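Local coordinates for protein glycosyl hydrolase (Rhizobium leguminosarum bv. trifolii, PDB 5NDX) that probably hydrolyses O-glycosidic bonds as a family 39 glycoside hydrolase, a bacterial orthologue of human alpha-L-iduronidase, at residues A[46-51]-A[586-591]; A[87-92]-A[555-560]; A[359-364]-A[485-490]; A[454-459]-A[472-477]. The protein carries 2 engineered substitutions. All blocks are in the same frame, centred on the assembly; numbering follows the deposited sequence.

Interaction 1: A[46-51]-A[586-591]; sequences GGLPNE and LISTAF
G47 O accepts a hydrogen bond from T589 N at 2.8 Å. The bond is nearly straight, with an angle of 161° at the hydrogen. G47 has no side chain, and T589 OG1 packs 3.2 Å from G47 CA. The T589 hydroxyl sits between its own backbone N and carbonyl carbon (chi1 64°). That places OG1 beside G47, while its hydrogen bond goes to W556 O. S588 turns OG anti to its carbonyl carbon (chi1 -77°), which lays the hydroxyl beside L48 CA at 3.5 Å. This OG is hydrogen-bonded to E370 of helix 364-372. The L48 side chain leans away from the 586-591 segment and packs on L366 and M369 of the same helix. P49 brings its ring alongside, with CG 3.6 Å from I587 O. The contact joins the loop between helix 36-45 and strand 55-58 of the TIM barrel to the turn that leads into strand 590-594. T589 is the centre of an inverse gamma turn. One backbone bond ties the segments directly; both buried hydroxyls are satisfied by residues beyond them.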
loop_
_atom_site.group_PDB
_atom_site.type_symbol
_atom_site.label_atom_id
_atom_site.label_comp_id
_atom_site.label_asym_id
_atom_site.label_seq_id
_atom_site.Cartn_x
_atom_site.Cartn_y
_atom_site.Cartn_z
ATOM N N GLY A 46 -4.561 5.981 -4.266
ATOM C CA GLY A 46 -5.149 6.979 -3.368
ATOM C C GLY A 46 -6.604 6.768 -3.009
ATOM O O GLY A 46 -7.164 7.558 -2.287
ATOM N N GLY A 47 -7.247 5.793 -3.593
ATOM C CA GLY A 47 -8.658 5.540 -3.351
ATOM C C GLY A 47 -9.055 4.508 -2.310
ATOM O O GLY A 47 -10.232 4.214 -2.212
ATOM N N LEU A 48 -8.110 3.969 -1.539
ATOM C CA LEU A 48 -8.391 2.928 -0.550
ATOM C C LEU A 48 -9.137 3.524 0.617
ATOM O O LEU A 48 -8.958 4.664 0.937
ATOM C CB LEU A 48 -7.145 2.204 -0.041
ATOM C CG LEU A 48 -6.564 1.074 -0.891
ATOM C CD1 LEU A 48 -5.884 1.613 -2.088
ATOM C CD2 LEU A 48 -5.544 0.233 -0.134
ATOM N N PRO A 49 -9.968 2.728 1.292
ATOM C CA PRO A 49 -10.724 3.281 2.426
ATOM C C PRO A 49 -9.805 3.897 3.447
ATOM O O PRO A 49 -8.769 3.302 3.769
ATOM C CB PRO A 49 -11.381 2.060 3.027
ATOM C CG PRO A 49 -11.484 1.079 1.913
ATOM C CD PRO A 49 -10.351 1.354 0.979
ATOM N N ASN A 50 -10.156 5.086 3.933
ATOM C CA ASN A 50 -9.497 5.667 5.087
ATOM C C ASN A 50 -7.981 5.806 4.932
ATOM O O ASN A 50 -7.211 5.394 5.799
ATOM C CB ASN A 50 -9.828 4.789 6.346
ATOM C CG ASN A 50 -9.447 5.474 7.672
ATOM O OD1 ASN A 50 -9.099 6.642 7.697
ATOM N ND2 ASN A 50 -9.509 4.723 8.795
ATOM N N GLU A 51 -7.559 6.348 3.803
ATOM C CA GLU A 51 -6.145 6.489 3.488
ATOM C C GLU A 51 -5.387 5.149 3.627
ATOM O O GLU A 51 -4.297 5.078 4.195
ATOM C CB GLU A 51 -5.519 7.612 4.341
ATOM C CG GLU A 51 -6.172 9.014 4.138
ATOM C CD GLU A 51 -5.443 10.061 5.024
ATOM O OE1 GLU A 51 -5.623 10.026 6.246
ATOM O OE2 GLU A 51 -4.551 10.758 4.548
ATOM N N LEU A 586 -17.792 -1.340 -5.306
ATOM C CA LEU A 586 -16.423 -0.895 -5.188
ATOM C C LEU A 586 -16.209 -0.470 -3.779
ATOM O O LEU A 586 -16.939 0.407 -3.280
ATOM C CB LEU A 586 -16.176 0.286 -6.103
ATOM C CG LEU A 586 -16.329 -0.014 -7.591
ATOM C CD1 LEU A 586 -16.527 1.292 -8.360
ATOM C CD2 LEU A 586 -15.103 -0.822 -8.083
ATOM N N ILE A 587 -15.191 -0.980 -3.117
ATOM C CA ILE A 587 -14.834 -0.369 -1.827
ATOM C C ILE A 587 -13.813 0.790 -1.908
ATOM O O ILE A 587 -13.677 1.538 -0.934
ATOM C CB ILE A 587 -14.380 -1.368 -0.757
ATOM C CG1 ILE A 587 -13.132 -2.079 -1.201
ATOM C CG2 ILE A 587 -15.482 -2.357 -0.444
ATOM C CD1 ILE A 587 -12.635 -3.022 -0.121
ATOM N N SER A 588 -13.101 0.904 -3.020
ATOM C CA SER A 588 -12.162 1.993 -3.244
ATOM C C SER A 588 -12.808 3.018 -4.164
ATOM O O SER A 588 -13.682 2.694 -4.952
ATOM C CB SER A 588 -10.822 1.461 -3.882
ATOM O OG SER A 588 -10.020 0.822 -2.854
ATOM N N THR A 589 -12.332 4.245 -4.084
ATOM C CA THR A 589 -12.936 5.367 -4.779
ATOM C C THR A 589 -12.262 5.626 -6.096
ATOM O O THR A 589 -11.775 6.710 -6.342
ATOM C CB THR A 589 -12.860 6.607 -3.890
ATOM O OG1 THR A 589 -11.491 6.944 -3.679
ATOM C CG2 THR A 589 -13.546 6.333 -2.572
ATOM N N ALA A 590 -12.284 4.612 -6.960
ATOM C CA ALA A 590 -11.677 4.685 -8.259
ATOM C C ALA A 590 -12.338 3.661 -9.180
ATOM O O ALA A 590 -12.814 2.633 -8.727
ATOM C CB ALA A 590 -10.173 4.450 -8.162
ATOM N N PHE A 591 -12.459 4.001 -10.454
ATOM C CA PHE A 591 -13.075 3.103 -11.415
ATOM C C PHE A 591 -12.638 3.380 -12.832
ATOM O O PHE A 591 -12.694 4.508 -13.288
ATOM C CB PHE A 591 -14.597 3.195 -11.298
ATOM C CG PHE A 591 -15.330 2.299 -12.253
ATOM C CD1 PHE A 591 -15.359 0.929 -12.058
ATOM C CD2 PHE A 591 -15.950 2.821 -13.396
ATOM C CE1 PHE A 591 -16.053 0.080 -12.953
ATOM C CE2 PHE A 591 -16.619 1.974 -14.293
ATOM C CZ PHE A 591 -16.674 0.599 -14.063
#

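Interaction 2: A[87-92]-A[555-560]; sequences EHRLKP and FWAAGD
R89 reaches from the end of helix 76-87 to strand 549-557, where its guanidinium lies between F555 and A557. It is the C-prime residue of the Schellman motif that closes this helix, just before strand 91-95 of the TIM barrel. The positive phi of R89 belongs to that motif, and its CB points toward the strand. From CB, CG stands anti to the carbonyl carbon (chi1 -51°), and the chain runs on through CD. A bend at chi3 then turns NE and the flat group onto F555. CZ of R89 lies 3.6 Å from CZ of F555. The guanidinium and phenyl planes are only 8° apart, and the overlap is shifted toward the rim. NH1 touches A557 CB at 3.5 Å, on the opposite face of the guanidinium. At the tip, NH2 donates to W556 O at 3.0 Å, with that oxygen in the guanidinium plane. NH1 adds a weak bond to the same oxygen, which has a further partner in T589. F555 is met on one face by H88, whose ring is inclined 54° to the phenyl plane. H88 ND1 is bonded to V84 O, in the last turn of helix 76-87; H88 CD2 lies 3.7 Å from F555 CE2.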
loop_
_atom_site.group_PDB
_atom_site.type_symbol
_atom_site.label_atom_id
_atom_site.label_comp_id
_atom_site.label_asym_id
_atom_site.label_seq_id
_atom_site.Cartn_x
_atom_site.Cartn_y
_atom_site.Cartn_z
ATOM N N GLU A 87 -2.264 15.559 -5.403
ATOM C CA GLU A 87 -3.551 15.501 -6.061
ATOM C C GLU A 87 -4.305 14.165 -5.817
ATOM O O GLU A 87 -5.520 14.148 -5.795
ATOM C CB GLU A 87 -3.275 15.712 -7.548
ATOM C CG GLU A 87 -4.502 15.771 -8.427
ATOM C CD GLU A 87 -4.194 15.571 -9.912
ATOM O OE1 GLU A 87 -3.002 15.498 -10.328
ATOM O OE2 GLU A 87 -5.188 15.480 -10.671
ATOM N N HIS A 88 -3.597 13.054 -5.581
ATOM C CA HIS A 88 -4.275 11.774 -5.255
ATOM C C HIS A 88 -4.237 11.417 -3.770
ATOM O O HIS A 88 -4.374 10.246 -3.418
ATOM C CB HIS A 88 -3.683 10.682 -6.118
ATOM C CG HIS A 88 -4.004 10.878 -7.548
ATOM N ND1 HIS A 88 -3.171 11.560 -8.402
ATOM C CD2 HIS A 88 -5.120 10.593 -8.254
ATOM C CE1 HIS A 88 -3.733 11.632 -9.595
ATOM N NE2 HIS A 88 -4.920 11.057 -9.534
ATOM N N ARG A 89 -4.047 12.435 -2.915
ATOM C CA ARG A 89 -4.052 12.292 -1.474
ATOM C C ARG A 89 -2.977 11.346 -1.000
ATOM O O ARG A 89 -3.193 10.547 -0.123
ATOM C CB ARG A 89 -5.453 11.866 -0.978
ATOM C CG ARG A 89 -6.587 12.772 -1.519
ATOM C CD ARG A 89 -7.935 12.488 -0.842
ATOM N NE ARG A 89 -8.449 11.142 -1.176
ATOM C CZ ARG A 89 -9.269 10.838 -2.193
ATOM N NH1 ARG A 89 -9.689 11.782 -3.024
ATOM N NH2 ARG A 89 -9.674 9.574 -2.392
ATOM N N LEU A 90 -1.807 11.432 -1.603
ATOM C CA LEU A 90 -0.661 10.653 -1.200
ATOM C C LEU A 90 0.416 11.624 -0.722
ATOM O O LEU A 90 0.473 12.756 -1.182
ATOM C CB LEU A 90 -0.199 9.810 -2.355
ATOM C CG LEU A 90 -1.261 8.744 -2.717
ATOM C CD1 LEU A 90 -1.001 8.174 -4.090
ATOM C CD2 LEU A 90 -1.337 7.633 -1.666
ATOM N N LYS A 91 1.244 11.164 0.202
ATOM C CA LYS A 91 2.345 11.924 0.741
ATOM C C LYS A 91 3.645 11.255 0.431
ATOM O O LYS A 91 3.738 10.051 0.499
ATOM C CB LYS A 91 2.200 12.015 2.256
ATOM C CG LYS A 91 0.886 12.713 2.659
ATOM C CD LYS A 91 0.580 12.589 4.109
ATOM C CE LYS A 91 -0.799 13.183 4.465
ATOM N NZ LYS A 91 -0.755 14.625 4.193
ATOM N N PRO A 92 4.697 12.039 0.166
ATOM C CA PRO A 92 5.963 11.375 -0.032
ATOM C C PRO A 92 6.640 10.914 1.272
ATOM O O PRO A 92 6.686 11.637 2.279
ATOM C CB PRO A 92 6.789 12.445 -0.741
ATOM C CG PRO A 92 6.203 13.707 -0.289
ATOM C CD PRO A 92 4.746 13.443 -0.279
ATOM N N PHE A 555 -11.923 9.013 -10.385
ATOM C CA PHE A 555 -11.317 9.101 -9.042
ATOM C C PHE A 555 -12.203 10.048 -8.239
ATOM O O PHE A 555 -12.651 11.041 -8.779
ATOM C CB PHE A 555 -9.895 9.668 -9.147
ATOM C CG PHE A 555 -9.198 9.834 -7.828
ATOM C CD1 PHE A 555 -8.905 8.707 -7.015
ATOM C CD2 PHE A 555 -8.759 11.119 -7.392
ATOM C CE1 PHE A 555 -8.184 8.847 -5.810
ATOM C CE2 PHE A 555 -8.073 11.274 -6.170
ATOM C CZ PHE A 555 -7.777 10.130 -5.373
ATOM N N TRP A 556 -12.460 9.733 -6.972
ATOM C CA TRP A 556 -13.315 10.535 -6.118
ATOM C C TRP A 556 -12.900 10.341 -4.682
ATOM O O TRP A 556 -11.912 9.658 -4.422
ATOM C CB TRP A 556 -14.793 10.211 -6.363
ATOM C CG TRP A 556 -15.244 8.863 -6.026
ATOM C CD1 TRP A 556 -15.786 8.448 -4.862
ATOM C CD2 TRP A 556 -15.267 7.744 -6.908
ATOM N NE1 TRP A 556 -16.131 7.129 -4.951
ATOM C CE2 TRP A 556 -15.824 6.669 -6.197
ATOM C CE3 TRP A 556 -14.833 7.538 -8.221
ATOM C CZ2 TRP A 556 -15.949 5.390 -6.741
ATOM C CZ3 TRP A 556 -15.019 6.262 -8.795
ATOM C CH2 TRP A 556 -15.568 5.206 -8.032
ATOM N N ALA A 557 -13.626 10.937 -3.745
ATOM C CA ALA A 557 -13.350 10.817 -2.321
ATOM C C ALA A 557 -14.620 10.365 -1.650
ATOM O O ALA A 557 -15.707 10.644 -2.142
ATOM C CB ALA A 557 -12.898 12.203 -1.751
ATOM N N ALA A 558 -14.490 9.644 -0.543
ATOM C CA ALA A 558 -15.625 9.253 0.298
ATOM C C ALA A 558 -16.241 10.527 0.933
ATOM O O ALA A 558 -15.518 11.456 1.249
ATOM C CB ALA A 558 -15.150 8.288 1.429
ATOM N N GLY A 559 -17.556 10.543 1.101
ATOM C CA GLY A 559 -18.258 11.657 1.702
ATOM C C GLY A 559 -17.969 11.734 3.181
ATOM O O GLY A 559 -18.028 12.813 3.778
ATOM N N ASP A 560 -17.684 10.588 3.802
ATOM C CA ASP A 560 -17.241 10.594 5.187
ATOM C C ASP A 560 -16.445 9.351 5.496
ATOM O O ASP A 560 -16.064 8.633 4.578
ATOM C CB ASP A 560 -18.439 10.798 6.129
ATOM C CG ASP A 560 -19.384 9.663 6.109
ATOM O OD1 ASP A 560 -19.015 8.500 5.773
ATOM O OD2 ASP A 560 -20.530 9.917 6.451
#

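Interaction 3: A[359-364]-A[485-490]; sequences DIIKKP and ELRRAQ
R487 sets CG anti to its carbonyl carbon (chi1 -67°) and then runs extended from CG to NE, which carries its guanidinium across to D359. D359 turns CG anti to its own carbonyl carbon (chi1 -79°), bringing OD1 to the guanidinium edge. The two form an end-on salt bridge in which NH1 and NH2 both grip the single atom OD1. The R487 NH2 bond to D359 OD1 is the shorter, at 2.9 Å, and uses the anti lone pair. R487 NH1 is 3.3 Å from D359 OD1 and meets it from above the carboxylate plane. The planes of the two groups are well inclined to each other. D359 OD2 has a second salt bridge, to R549. R487 NH2 also makes a weak bond to I360 O, and water 1 links R487 NE to that same carbonyl. I361 CD1 lies over one face of the guanidinium and touches R487 CG at 3.7 Å.

The contact packs helix 480-489 against strand 358-362, which pairs antiparallel with strand 326-330. The axes of the two short segments cross at 32° and come within 8.2 Å. I361 CD1 also meets L486 CB at 3.9 Å, the two side chains crossing at about a right angle. Further along, the Q490 side chain lies across the aliphatic part of K362. K362 NZ forms salt bridges with E370 and E491. Water 2 donates to both K362 O and Q490 O, each at 2.8 Å.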
loop_
_atom_site.group_PDB
_atom_site.type_symbol
_atom_site.label_atom_id
_atom_site.label_comp_id
_atom_site.label_asym_id
_atom_site.label_seq_id
_atom_site.Cartn_x
_atom_site.Cartn_y
_atom_site.Cartn_z
ATOM N N ASP A 359 -3.803 -1.268 -20.639
ATOM C CA ASP A 359 -4.757 -1.594 -19.618
ATOM C C ASP A 359 -3.986 -2.159 -18.433
ATOM O O ASP A 359 -3.017 -2.938 -18.604
ATOM C CB ASP A 359 -5.774 -2.591 -20.144
ATOM C CG ASP A 359 -6.844 -1.936 -21.013
ATOM O OD1 ASP A 359 -7.761 -1.328 -20.445
ATOM O OD2 ASP A 359 -6.762 -2.026 -22.260
ATOM N N ILE A 360 -4.457 -1.808 -17.245
ATOM C CA ILE A 360 -3.943 -2.379 -16.014
ATOM C C ILE A 360 -5.065 -3.029 -15.222
ATOM O O ILE A 360 -6.177 -2.503 -15.126
ATOM C CB ILE A 360 -3.207 -1.367 -15.115
ATOM C CG1 ILE A 360 -4.021 -0.107 -14.858
ATOM C CG2 ILE A 360 -1.872 -1.067 -15.750
ATOM C CD1 ILE A 360 -3.310 0.892 -13.970
ATOM N N ILE A 361 -4.738 -4.208 -14.678
ATOM C CA ILE A 361 -5.622 -4.970 -13.879
ATOM C C ILE A 361 -5.041 -5.115 -12.455
ATOM O O ILE A 361 -3.881 -5.463 -12.288
ATOM C CB ILE A 361 -5.841 -6.339 -14.520
ATOM C CG1 ILE A 361 -6.483 -6.231 -15.902
ATOM C CG2 ILE A 361 -6.699 -7.214 -13.645
ATOM C CD1 ILE A 361 -7.893 -5.643 -15.941
ATOM N N LYS A 362 -5.841 -4.830 -11.451
ATOM C CA LYS A 362 -5.465 -5.007 -10.024
ATOM C C LYS A 362 -5.131 -6.396 -9.616
ATOM O O LYS A 362 -5.838 -7.335 -9.921
ATOM C CB LYS A 362 -6.600 -4.561 -9.094
ATOM C CG LYS A 362 -6.701 -3.098 -9.017
ATOM C CD LYS A 362 -7.972 -2.435 -8.420
ATOM C CE LYS A 362 -8.662 -3.104 -7.305
ATOM N NZ LYS A 362 -9.710 -2.166 -6.687
ATOM N N LYS A 363 -4.079 -6.495 -8.839
ATOM C CA LYS A 363 -3.574 -7.763 -8.339
ATOM C C LYS A 363 -3.708 -7.825 -6.807
ATOM O O LYS A 363 -4.015 -6.799 -6.171
ATOM C CB LYS A 363 -2.101 -7.894 -8.747
ATOM C CG LYS A 363 -1.908 -8.211 -10.218
ATOM C CD LYS A 363 -0.446 -8.075 -10.645
ATOM C CE LYS A 363 0.464 -9.104 -9.984
ATOM N NZ LYS A 363 1.852 -8.751 -10.310
ATOM N N PRO A 364 -3.435 -9.015 -6.211
ATOM C CA PRO A 364 -3.631 -9.202 -4.776
ATOM C C PRO A 364 -2.814 -8.356 -3.860
ATOM O O PRO A 364 -3.245 -8.141 -2.731
ATOM C CB PRO A 364 -3.374 -10.698 -4.548
ATOM C CG PRO A 364 -3.759 -11.308 -5.873
ATOM C CD PRO A 364 -3.351 -10.307 -6.912
ATOM N N GLU A 485 -14.548 -8.835 -17.980
ATOM C CA GLU A 485 -14.554 -9.982 -17.082
ATOM C C GLU A 485 -13.429 -9.877 -16.033
ATOM O O GLU A 485 -13.662 -10.128 -14.870
ATOM C CB GLU A 485 -14.520 -11.278 -17.916
ATOM C CG GLU A 485 -14.520 -12.577 -17.149
ATOM C CD GLU A 485 -14.273 -13.856 -18.049
ATOM O OE1 GLU A 485 -14.053 -13.778 -19.310
ATOM O OE2 GLU A 485 -14.304 -14.959 -17.462
ATOM N N LEU A 486 -12.236 -9.446 -16.421
ATOM C CA LEU A 486 -11.135 -9.278 -15.476
ATOM C C LEU A 486 -11.388 -8.172 -14.492
ATOM O O LEU A 486 -11.085 -8.314 -13.295
ATOM C CB LEU A 486 -9.785 -9.021 -16.189
ATOM C CG LEU A 486 -9.250 -10.134 -17.097
ATOM C CD1 LEU A 486 -7.901 -9.736 -17.623
ATOM C CD2 LEU A 486 -9.133 -11.507 -16.457
ATOM N N ARG A 487 -11.943 -7.063 -14.964
ATOM C CA ARG A 487 -12.232 -5.944 -14.085
ATOM C C ARG A 487 -13.395 -6.237 -13.089
ATOM O O ARG A 487 -13.468 -5.590 -12.023
ATOM C CB ARG A 487 -12.515 -4.649 -14.893
ATOM C CG ARG A 487 -11.288 -4.158 -15.620
ATOM C CD ARG A 487 -11.398 -2.724 -16.064
ATOM N NE ARG A 487 -10.079 -2.150 -16.305
ATOM C CZ ARG A 487 -9.519 -2.078 -17.499
ATOM N NH1 ARG A 487 -10.172 -2.493 -18.579
ATOM N NH2 ARG A 487 -8.302 -1.590 -17.617
ATOM N N ARG A 488 -14.313 -7.140 -13.426
ATOM C CA ARG A 488 -15.293 -7.628 -12.426
ATOM C C ARG A 488 -14.568 -8.447 -11.343
ATOM O O ARG A 488 -14.787 -8.243 -10.138
ATOM C CB ARG A 488 -16.398 -8.456 -13.078
ATOM C CG ARG A 488 -17.498 -9.061 -12.172
ATOM C CD ARG A 488 -18.532 -9.940 -12.943
ATOM N NE ARG A 488 -18.645 -9.597 -14.411
ATOM C CZ ARG A 488 -18.283 -10.358 -15.495
ATOM N NH1 ARG A 488 -17.776 -11.609 -15.385
ATOM N NH2 ARG A 488 -18.431 -9.854 -16.746
ATOM N N ALA A 489 -13.678 -9.330 -11.787
ATOM C CA ALA A 489 -12.948 -10.204 -10.898
ATOM C C ALA A 489 -11.916 -9.490 -10.063
ATOM O O ALA A 489 -11.577 -10.010 -8.987
ATOM C CB ALA A 489 -12.272 -11.357 -11.669
ATOM N N GLN A 490 -11.447 -8.310 -10.483
ATOM C CA GLN A 490 -10.331 -7.678 -9.802
ATOM C C GLN A 490 -10.733 -6.988 -8.513
ATOM O O GLN A 490 -9.859 -6.685 -7.703
ATOM C CB GLN A 490 -9.636 -6.622 -10.670
ATOM C CG GLN A 490 -10.340 -5.249 -10.735
ATOM C CD GLN A 490 -9.692 -4.243 -11.668
ATOM O OE1 GLN A 490 -10.141 -3.056 -11.760
ATOM N NE2 GLN A 490 -8.672 -4.640 -12.346
HETATM O O HOH W 1 -8.527 -1.546 -14.078
HETATM O O HOH W 2 -7.514 -8.205 -7.898
#

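Interaction 4: A[454-459]-A[472-477]; sequences EVWEAQ and VGAPPA
W456 NE1 donates to P475 O at 2.7 Å, the shortest polar bond here. The angle at the hydrogen is 159°. The oxygen lies in the indole plane, but the donor stands above the carbonyl plane. With CG anti to the backbone N (chi1 177°), the indole swings out over the 472-477 segment. A474 covers one of its faces. Its CB sits 3.6 Å from the centroid of the six-membered ring, only 9° off the normal, a clear CH-pi contact. W456 CD1 also touches P475 CD, at 3.9 Å. The backbones also meet: A474 N gives a weak bond to W456 O, and G473 CA makes a CA-H...O contact to Q459 O at 3.0 Å. Q459 lays its CB against P475 CD, the side chains crossing at about a right angle. Its NE2 is held by Q482 O and by E485 of helix 480-489. Its OE1 is buried by the contact and has no partner in the model. The returning loop thus folds back on the C-terminal end of helix 452-457. W456 also stacks on W320, meets F329 of strand 326-330 edge-to-face, and packs on L486 of helix 480-489.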
loop_
_atom_site.group_PDB
_atom_site.type_symbol
_atom_site.label_atom_id
_atom_site.label_comp_id
_atom_site.label_asym_id
_atom_site.label_seq_id
_atom_site.Cartn_x
_atom_site.Cartn_y
_atom_site.Cartn_z
ATOM N N GLU A 454 -6.609 -16.080 -12.132
ATOM C CA GLU A 454 -7.262 -17.350 -12.433
ATOM C C GLU A 454 -8.256 -17.153 -13.578
ATOM O O GLU A 454 -8.365 -17.988 -14.503
ATOM C CB GLU A 454 -7.993 -17.987 -11.230
ATOM C CG GLU A 454 -7.073 -18.601 -10.167
ATOM C CD GLU A 454 -6.428 -17.552 -9.203
ATOM O OE1 GLU A 454 -6.594 -16.315 -9.366
ATOM O OE2 GLU A 454 -5.694 -17.989 -8.285
ATOM N N VAL A 455 -8.970 -16.043 -13.536
ATOM C CA VAL A 455 -9.956 -15.774 -14.558
ATOM C C VAL A 455 -9.256 -15.638 -15.922
ATOM O O VAL A 455 -9.711 -16.172 -16.906
ATOM C CB VAL A 455 -10.778 -14.528 -14.201
ATOM C CG1 VAL A 455 -11.650 -14.130 -15.375
ATOM C CG2 VAL A 455 -11.652 -14.818 -12.988
ATOM N N TRP A 456 -8.191 -14.843 -15.959
ATOM C CA TRP A 456 -7.403 -14.641 -17.149
ATOM C C TRP A 456 -6.818 -15.936 -17.719
ATOM O O TRP A 456 -6.875 -16.149 -18.940
ATOM C CB TRP A 456 -6.256 -13.693 -16.819
ATOM C CG TRP A 456 -5.281 -13.418 -17.946
ATOM C CD1 TRP A 456 -5.541 -12.793 -19.139
ATOM C CD2 TRP A 456 -3.886 -13.729 -17.953
ATOM N NE1 TRP A 456 -4.395 -12.679 -19.867
ATOM C CE2 TRP A 456 -3.359 -13.238 -19.161
ATOM C CE3 TRP A 456 -3.031 -14.371 -17.050
ATOM C CZ2 TRP A 456 -1.998 -13.388 -19.505
ATOM C CZ3 TRP A 456 -1.678 -14.516 -17.383
ATOM C CH2 TRP A 456 -1.173 -14.003 -18.598
ATOM N N GLU A 457 -6.278 -16.796 -16.848
ATOM C CA GLU A 457 -5.702 -18.052 -17.298
ATOM C C GLU A 457 -6.778 -18.922 -17.949
ATOM O O GLU A 457 -6.482 -19.687 -18.830
ATOM C CB GLU A 457 -5.045 -18.843 -16.147
ATOM C CG GLU A 457 -3.723 -18.262 -15.717
ATOM C CD GLU A 457 -3.025 -19.041 -14.588
ATOM O OE1 GLU A 457 -3.157 -20.288 -14.468
ATOM O OE2 GLU A 457 -2.327 -18.358 -13.823
ATOM N N ALA A 458 -8.019 -18.814 -17.493
ATOM C CA ALA A 458 -9.117 -19.621 -18.073
ATOM C C ALA A 458 -9.727 -18.934 -19.308
ATOM O O ALA A 458 -10.579 -19.525 -19.943
ATOM C CB ALA A 458 -10.209 -19.927 -17.032
ATOM N N GLN A 459 -9.330 -17.713 -19.651
ATOM C CA GLN A 459 -9.897 -17.061 -20.825
ATOM C C GLN A 459 -9.252 -17.642 -22.101
ATOM O O GLN A 459 -8.022 -17.727 -22.174
ATOM C CB GLN A 459 -9.665 -15.555 -20.783
ATOM C CG GLN A 459 -10.597 -14.819 -19.847
ATOM C CD GLN A 459 -10.254 -13.355 -19.684
ATOM O OE1 GLN A 459 -9.147 -12.911 -19.953
ATOM N NE2 GLN A 459 -11.203 -12.610 -19.207
ATOM N N VAL A 472 -5.620 -22.174 -26.331
ATOM C CA VAL A 472 -4.826 -21.824 -25.146
ATOM C C VAL A 472 -5.506 -20.668 -24.422
ATOM O O VAL A 472 -6.412 -20.011 -24.974
ATOM C CB VAL A 472 -3.372 -21.414 -25.490
ATOM C CG1 VAL A 472 -2.665 -22.499 -26.308
ATOM C CG2 VAL A 472 -3.276 -20.074 -26.214
ATOM N N GLY A 473 -5.035 -20.419 -23.207
ATOM C CA GLY A 473 -5.593 -19.434 -22.317
ATOM C C GLY A 473 -4.680 -18.253 -22.166
ATOM O O GLY A 473 -3.792 -18.087 -22.949
ATOM N N ALA A 474 -4.948 -17.397 -21.186
ATOM C CA ALA A 474 -4.048 -16.336 -20.833
ATOM C C ALA A 474 -3.720 -15.376 -22.006
ATOM O O ALA A 474 -2.550 -15.133 -22.316
ATOM C CB ALA A 474 -2.773 -16.945 -20.234
ATOM N N PRO A 475 -4.750 -14.821 -22.654
ATOM C CA PRO A 475 -4.492 -13.971 -23.813
ATOM C C PRO A 475 -3.617 -12.775 -23.464
ATOM O O PRO A 475 -3.901 -12.068 -22.484
ATOM C CB PRO A 475 -5.886 -13.501 -24.244
ATOM C CG PRO A 475 -6.746 -13.724 -23.065
ATOM C CD PRO A 475 -6.183 -14.918 -22.365
ATOM N N PRO A 476 -2.527 -12.579 -24.220
ATOM C CA PRO A 476 -1.743 -11.390 -23.956
ATOM C C PRO A 476 -2.402 -10.112 -24.400
ATOM O O PRO A 476 -2.102 -9.101 -23.838
ATOM C CB PRO A 476 -0.399 -11.646 -24.667
ATOM C CG PRO A 476 -0.566 -12.877 -25.466
ATOM C CD PRO A 476 -1.746 -13.634 -24.933
ATOM N N ALA A 477 -3.354 -10.161 -25.339
ATOM C CA ALA A 477 -4.171 -9.008 -25.674
ATOM C C ALA A 477 -5.654 -9.347 -25.546
ATOM O O ALA A 477 -6.330 -9.614 -26.537
ATOM C CB ALA A 477 -3.828 -8.538 -27.098
#

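Interactions 1 and 2 adjoin, their centres 8 Å apart. They touch through T589 and W556, and strands 590-594 and 549-557 are neighbours in one sheet. Together they join this three-stranded sheet to the barrel. Interactions 3 and 4 form a second pair, with centres 12 Å apart. They meet through helices 452-457 and 480-489, at E485 and Q459. E370 connects the groups, since it binds both S588 of interaction 1 and K362 of interaction 3. All four lie away from the ligand pocket. The side chains of L48 and R89 are about 13 and 12 Å from a bound ligand, a sugar acid linked to 4-methyl-2-oxochromen-7-yl (methylcoumarin).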